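Local coordinates for chromosome segregation protein smc (Pyrococcus furiosus, PDB 3KTA) that forms, through its terminal domains, an ABC-type ATPase that is probably required for chromosome condensation and partitioning, this chain being the N-terminal piece of that domain, at residues R119-T122 with R123-L127; S155-E158 with R159-L162. All coordinates share one frame; numbering follows the deposited sequence.

Interaction 1: R119-T122 with R123-L127; sequences RRAT and RSEIL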
loop_
_atom_site.group_PDB
_atom_site.type_symbol
_atom_site.label_atom_id
_atom_site.label_comp_id
_atom_site.label_asym_id
_atom_site.label_seq_id
_atom_site.Cartn_x
_atom_site.Cartn_y
_atom_site.Cartn_z
ATOM N N ARG A 119 -1.699 26.119 7.162
ATOM C CA ARG A 119 -2.861 26.749 7.791
ATOM C C ARG A 119 -3.707 25.699 8.500
ATOM O O ARG A 119 -3.887 24.605 7.976
ATOM C CB ARG A 119 -3.686 27.501 6.741
ATOM C CG ARG A 119 -2.892 28.656 6.131
ATOM C CD ARG A 119 -3.215 28.912 4.664
ATOM N NE ARG A 119 -2.297 29.855 4.004
ATOM C CZ ARG A 119 -1.073 30.189 4.433
ATOM N NH1 ARG A 119 -0.567 29.671 5.546
ATOM N NH2 ARG A 119 -0.338 31.054 3.736
ATOM N N ARG A 120 -4.207 26.014 9.695
ATOM C CA ARG A 120 -5.077 25.074 10.405
ATOM C C ARG A 120 -6.282 24.662 9.540
ATOM O O ARG A 120 -6.851 25.472 8.800
ATOM C CB ARG A 120 -5.536 25.652 11.757
ATOM C CG ARG A 120 -4.420 25.722 12.821
ATOM C CD ARG A 120 -3.920 24.334 13.191
ATOM N NE ARG A 120 -4.984 23.546 13.798
ATOM C CZ ARG A 120 -5.343 23.639 15.074
ATOM N NH1 ARG A 120 -4.703 24.473 15.894
ATOM N NH2 ARG A 120 -6.336 22.889 15.533
ATOM N N ALA A 121 -6.641 23.384 9.616
ATOM C CA ALA A 121 -7.693 22.810 8.779
ATOM C C ALA A 121 -8.510 21.846 9.622
ATOM O O ALA A 121 -8.057 21.419 10.674
ATOM C CB ALA A 121 -7.065 22.061 7.599
ATOM N N THR A 122 -9.708 21.489 9.164
ATOM C CA THR A 122 -10.503 20.476 9.855
ATOM C C THR A 122 -10.266 19.112 9.222
ATOM O O THR A 122 -9.749 19.022 8.109
ATOM C CB THR A 122 -12.001 20.753 9.728
ATOM O OG1 THR A 122 -12.375 20.669 8.350
ATOM C CG2 THR A 122 -12.327 22.144 10.245
ATOM N N ARG A 123 -10.679 18.053 9.911
ATOM C CA ARG A 123 -10.522 16.720 9.339
ATOM C C ARG A 123 -11.270 16.591 8.012
ATOM O O ARG A 123 -10.719 16.107 7.031
ATOM C CB ARG A 123 -10.969 15.621 10.304
ATOM C CG ARG A 123 -10.802 14.231 9.697
ATOM C CD ARG A 123 -11.143 13.102 10.649
ATOM N NE ARG A 123 -10.839 11.819 10.016
ATOM C CZ ARG A 123 -11.687 11.139 9.251
ATOM N NH1 ARG A 123 -11.312 9.983 8.713
ATOM N NH2 ARG A 123 -12.915 11.604 9.030
ATOM N N SER A 124 -12.520 17.034 7.979
ATOM C CA SER A 124 -13.325 16.874 6.774
ATOM C C SER A 124 -12.720 17.638 5.612
ATOM O O SER A 124 -12.805 17.210 4.469
ATOM C CB SER A 124 -14.769 17.327 7.007
ATOM O OG SER A 124 -14.842 18.728 7.181
ATOM N N GLU A 125 -12.106 18.775 5.914
ATOM C CA GLU A 125 -11.457 19.573 4.884
ATOM C C GLU A 125 -10.323 18.759 4.261
ATOM O O GLU A 125 -10.185 18.718 3.036
ATOM C CB GLU A 125 -10.961 20.896 5.487
ATOM C CG GLU A 125 -10.066 21.753 4.608
ATOM C CD GLU A 125 -9.713 23.068 5.292
ATOM O OE1 GLU A 125 -9.877 23.169 6.532
ATOM O OE2 GLU A 125 -9.264 23.994 4.588
ATOM N N ILE A 126 -9.544 18.094 5.113
ATOM C CA ILE A 126 -8.439 17.238 4.662
ATOM C C ILE A 126 -8.968 16.053 3.846
ATOM O O ILE A 126 -8.462 15.749 2.767
ATOM C CB ILE A 126 -7.619 16.700 5.863
ATOM C CG1 ILE A 126 -6.923 17.843 6.624
ATOM C CG2 ILE A 126 -6.600 15.622 5.403
ATOM C CD1 ILE A 126 -6.097 18.753 5.733
ATOM N N LEU A 127 -9.981 15.377 4.372
ATOM C CA LEU A 127 -10.541 14.217 3.691
ATOM C C LEU A 127 -11.065 14.594 2.318
ATOM O O LEU A 127 -10.887 13.863 1.347
ATOM C CB LEU A 127 -11.666 13.594 4.513
ATOM C CG LEU A 127 -11.349 12.973 5.872
ATOM C CD1 LEU A 127 -12.364 11.877 6.142
ATOM C CD2 LEU A 127 -9.931 12.427 5.932
HETATM O O HOH W 1 -7.338 25.409 5.862
#

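Interaction 2: S155-E158 with R159-L162; sequences SPLE and RRLL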
loop_
_atom_site.group_PDB
_atom_site.type_symbol
_atom_site.label_atom_id
_atom_site.label_comp_id
_atom_site.label_asym_id
_atom_site.label_seq_id
_atom_site.Cartn_x
_atom_site.Cartn_y
_atom_site.Cartn_z
ATOM N N SER A 155 -16.236 -10.414 -0.583
ATOM C CA SER A 155 -17.354 -11.017 -1.310
ATOM C C SER A 155 -17.327 -10.549 -2.751
ATOM O O SER A 155 -16.842 -9.451 -3.033
ATOM C CB SER A 155 -18.696 -10.615 -0.695
ATOM O OG SER A 155 -18.990 -9.257 -0.976
ATOM N N PRO A 156 -17.862 -11.369 -3.672
ATOM C CA PRO A 156 -18.029 -10.913 -5.053
ATOM C C PRO A 156 -18.696 -9.548 -5.119
ATOM O O PRO A 156 -18.344 -8.724 -5.958
ATOM C CB PRO A 156 -18.935 -11.985 -5.653
ATOM C CG PRO A 156 -18.535 -13.230 -4.923
ATOM C CD PRO A 156 -18.270 -12.777 -3.508
ATOM N N LEU A 157 -19.646 -9.294 -4.227
ATOM C CA LEU A 157 -20.335 -8.008 -4.246
ATOM C C LEU A 157 -19.395 -6.852 -3.885
ATOM O O LEU A 157 -19.378 -5.837 -4.576
ATOM C CB LEU A 157 -21.564 -8.033 -3.333
ATOM C CG LEU A 157 -22.603 -6.927 -3.504
ATOM C CD1 LEU A 157 -22.935 -6.659 -4.966
ATOM C CD2 LEU A 157 -23.865 -7.317 -2.749
ATOM N N GLU A 158 -18.615 -7.003 -2.811
ATOM C CA GLU A 158 -17.633 -5.982 -2.457
ATOM C C GLU A 158 -16.655 -5.771 -3.605
ATOM O O GLU A 158 -16.233 -4.646 -3.885
ATOM C CB GLU A 158 -16.866 -6.343 -1.175
ATOM C CG GLU A 158 -15.705 -5.381 -0.899
ATOM C CD GLU A 158 -15.155 -5.474 0.510
ATOM O OE1 GLU A 158 -14.188 -4.741 0.805
ATOM O OE2 GLU A 158 -15.689 -6.257 1.320
ATOM N N ARG A 159 -16.303 -6.854 -4.281
ATOM C CA ARG A 159 -15.331 -6.739 -5.365
ATOM C C ARG A 159 -15.882 -5.902 -6.525
ATOM O O ARG A 159 -15.170 -5.071 -7.093
ATOM C CB ARG A 159 -14.857 -8.117 -5.821
ATOM C CG ARG A 159 -13.669 -8.067 -6.780
ATOM C CD ARG A 159 -13.145 -9.467 -7.103
ATOM N NE ARG A 159 -12.695 -10.185 -5.917
ATOM C CZ ARG A 159 -13.323 -11.231 -5.386
ATOM N NH1 ARG A 159 -14.435 -11.697 -5.938
ATOM N NH2 ARG A 159 -12.833 -11.821 -4.305
ATOM N N ARG A 160 -17.164 -6.068 -6.851
ATOM C CA ARG A 160 -17.718 -5.275 -7.932
ATOM C C ARG A 160 -17.789 -3.805 -7.560
ATOM O O ARG A 160 -17.576 -2.922 -8.387
ATOM C CB ARG A 160 -19.095 -5.782 -8.362
ATOM C CG ARG A 160 -19.512 -5.249 -9.731
ATOM C CD ARG A 160 -21.005 -4.929 -9.772
ATOM N NE ARG A 160 -21.311 -3.711 -9.032
ATOM C CZ ARG A 160 -22.187 -3.640 -8.030
ATOM N NH1 ARG A 160 -22.853 -4.720 -7.653
ATOM N NH2 ARG A 160 -22.409 -2.486 -7.422
ATOM N N LEU A 161 -18.104 -3.539 -6.299
ATOM C CA LEU A 161 -18.212 -2.170 -5.841
ATOM C C LEU A 161 -16.893 -1.409 -5.974
ATOM O O LEU A 161 -16.884 -0.208 -6.232
ATOM C CB LEU A 161 -18.706 -2.154 -4.399
ATOM C CG LEU A 161 -20.200 -2.435 -4.346
ATOM C CD1 LEU A 161 -20.554 -2.822 -2.931
ATOM C CD2 LEU A 161 -20.961 -1.203 -4.804
ATOM N N LEU A 162 -15.785 -2.119 -5.793
ATOM C CA LEU A 162 -14.472 -1.535 -6.044
ATOM C C LEU A 162 -14.364 -1.069 -7.496
ATOM O O LEU A 162 -13.902 0.040 -7.772
ATOM C CB LEU A 162 -13.365 -2.533 -5.689
ATOM C CG LEU A 162 -11.919 -2.065 -5.874
ATOM C CD1 LEU A 162 -11.685 -0.727 -5.190
ATOM C CD2 LEU A 162 -10.955 -3.119 -5.346
#

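Interaction 1: R119-T122 with R123-L127
Thr122 passes the chain straight into Arg123, the first residue of helix 123-132. Strand 119-121 and the helical turn 123-127 run nearly at right angles, with 97° between their directions. The first helical bond across the junction goes from Ile126 N to Thr122 O at 3.1 Å.

Thr122 is the N-cap. Its OG1 sits between its own backbone N and carbonyl carbon (chi1 64°), which turns the hydroxyl back over the helix start. There OG1 accepts from Glu125 N at 3.1 Å, with CB of Glu125 close beside it. The return bond starts at the cap residue itself: Thr122 N donates to Glu125 OE1, also over 3.1 Å. The two bonds make a capping box, the reciprocal pairing that marks the N terminus of many helices. The box satisfies one amide of the first helical turn and the amide of the cap itself.

Glu125 reaches its partner with an extended chain. The side chains of Thr122 and Glu125 cross at about a right angle. The amide of Thr122 meets OE1 on its anti side, 21° out of the carboxylate plane. The other oxygen, Glu125 OE2, accepts from a water at 2.7 Å, and the same water donates to Arg120 O. The carboxylate is thus gripped through both oxygens, which should limit its rotation.

Ala121 lies close to the carboxylate, its CB 3.2 Å from Glu125 OE1. The same methyl touches CD1 of Ile126 at 3.9 Å. Ile126 is buried, and its side chain continues onto Tyr114 and Leu116 of strand 112-116. The CB of Arg123 points away from 119-122 overall; its side chain touches Tyr114, and NH1 donates to Gly51 O. CG of Leu127 lies over one face of its guanidinium, toward the rim.

Interaction 2: S155-E158 with R159-L162
Ser155 O accepts from Arg159 N at 2.9 Å, the first of four successive backbone bonds that open helix 156-167. Arg160 N bonds to Pro156 O, Leu161 N to Leu157 O and Leu162 N to Glu158 O, the last at 3.2 Å. Ser155 is the N-cap. Its OG, turned between its backbone N and carbonyl carbon (chi1 72°), accepts from Glu158 N at 2.9 Å in a nearly straight bond of 172°. Pro156 follows in the first turn, where its lack of an amide hydrogen costs no helical bond.

The tight side is that of the two arginines, both buried. Arg159 bends at chi3 (-60°), which brings its guanidinium back along the first turn. Ser155 O lies over one face of the group, and NH1 comes 3.8 Å from Pro156 CA. Arg160 runs alongside Leu157 at the margin of this side. Its NH1 meets Leu157 CD1 at 3.3 Å, while NH2 forms a salt bridge with Asp164 one turn on.

The exposed side carries Leu157, Glu158 and Leu161. CG of Leu161 rests 3.5 Å from Leu157 O. Glu158 has an extended chain and is exposed.

The buried side meets a second chain of the assembly. Arg159 NH1 donates to Leu48 O of that chain, and Arg160 NH1 to its Gly46 O. Phe77 of the same chain packs on both Arg159 and Leu162. Within its own chain, the turn follows the short helix 150-153, where Phe151 O receives Arg159 NH2, and Leu162 touches Tyr140, just before strand 142-143.

In the fold
The chain first builds most of its antiparallel sheet and passes the nucleotide-binding loop early on. Strands 112-116 and 119-121 then bring it to the sheet edge, as counted within this chain. There interaction 1 leads from the edge strand 119-121 into helix 123-132. The chain continues through strand 142-143 and helix 150-153 to interaction 2, which starts helix 156-167. The two follow in series, neither nested nor crossed, and neither encloses a loop. Their centres are 30 Å apart and their nearest atoms about 16 Å, so they do not touch. Interaction 1 joins sheet to helix within this chain. Interaction 2 lies where the chain meets its partner chain.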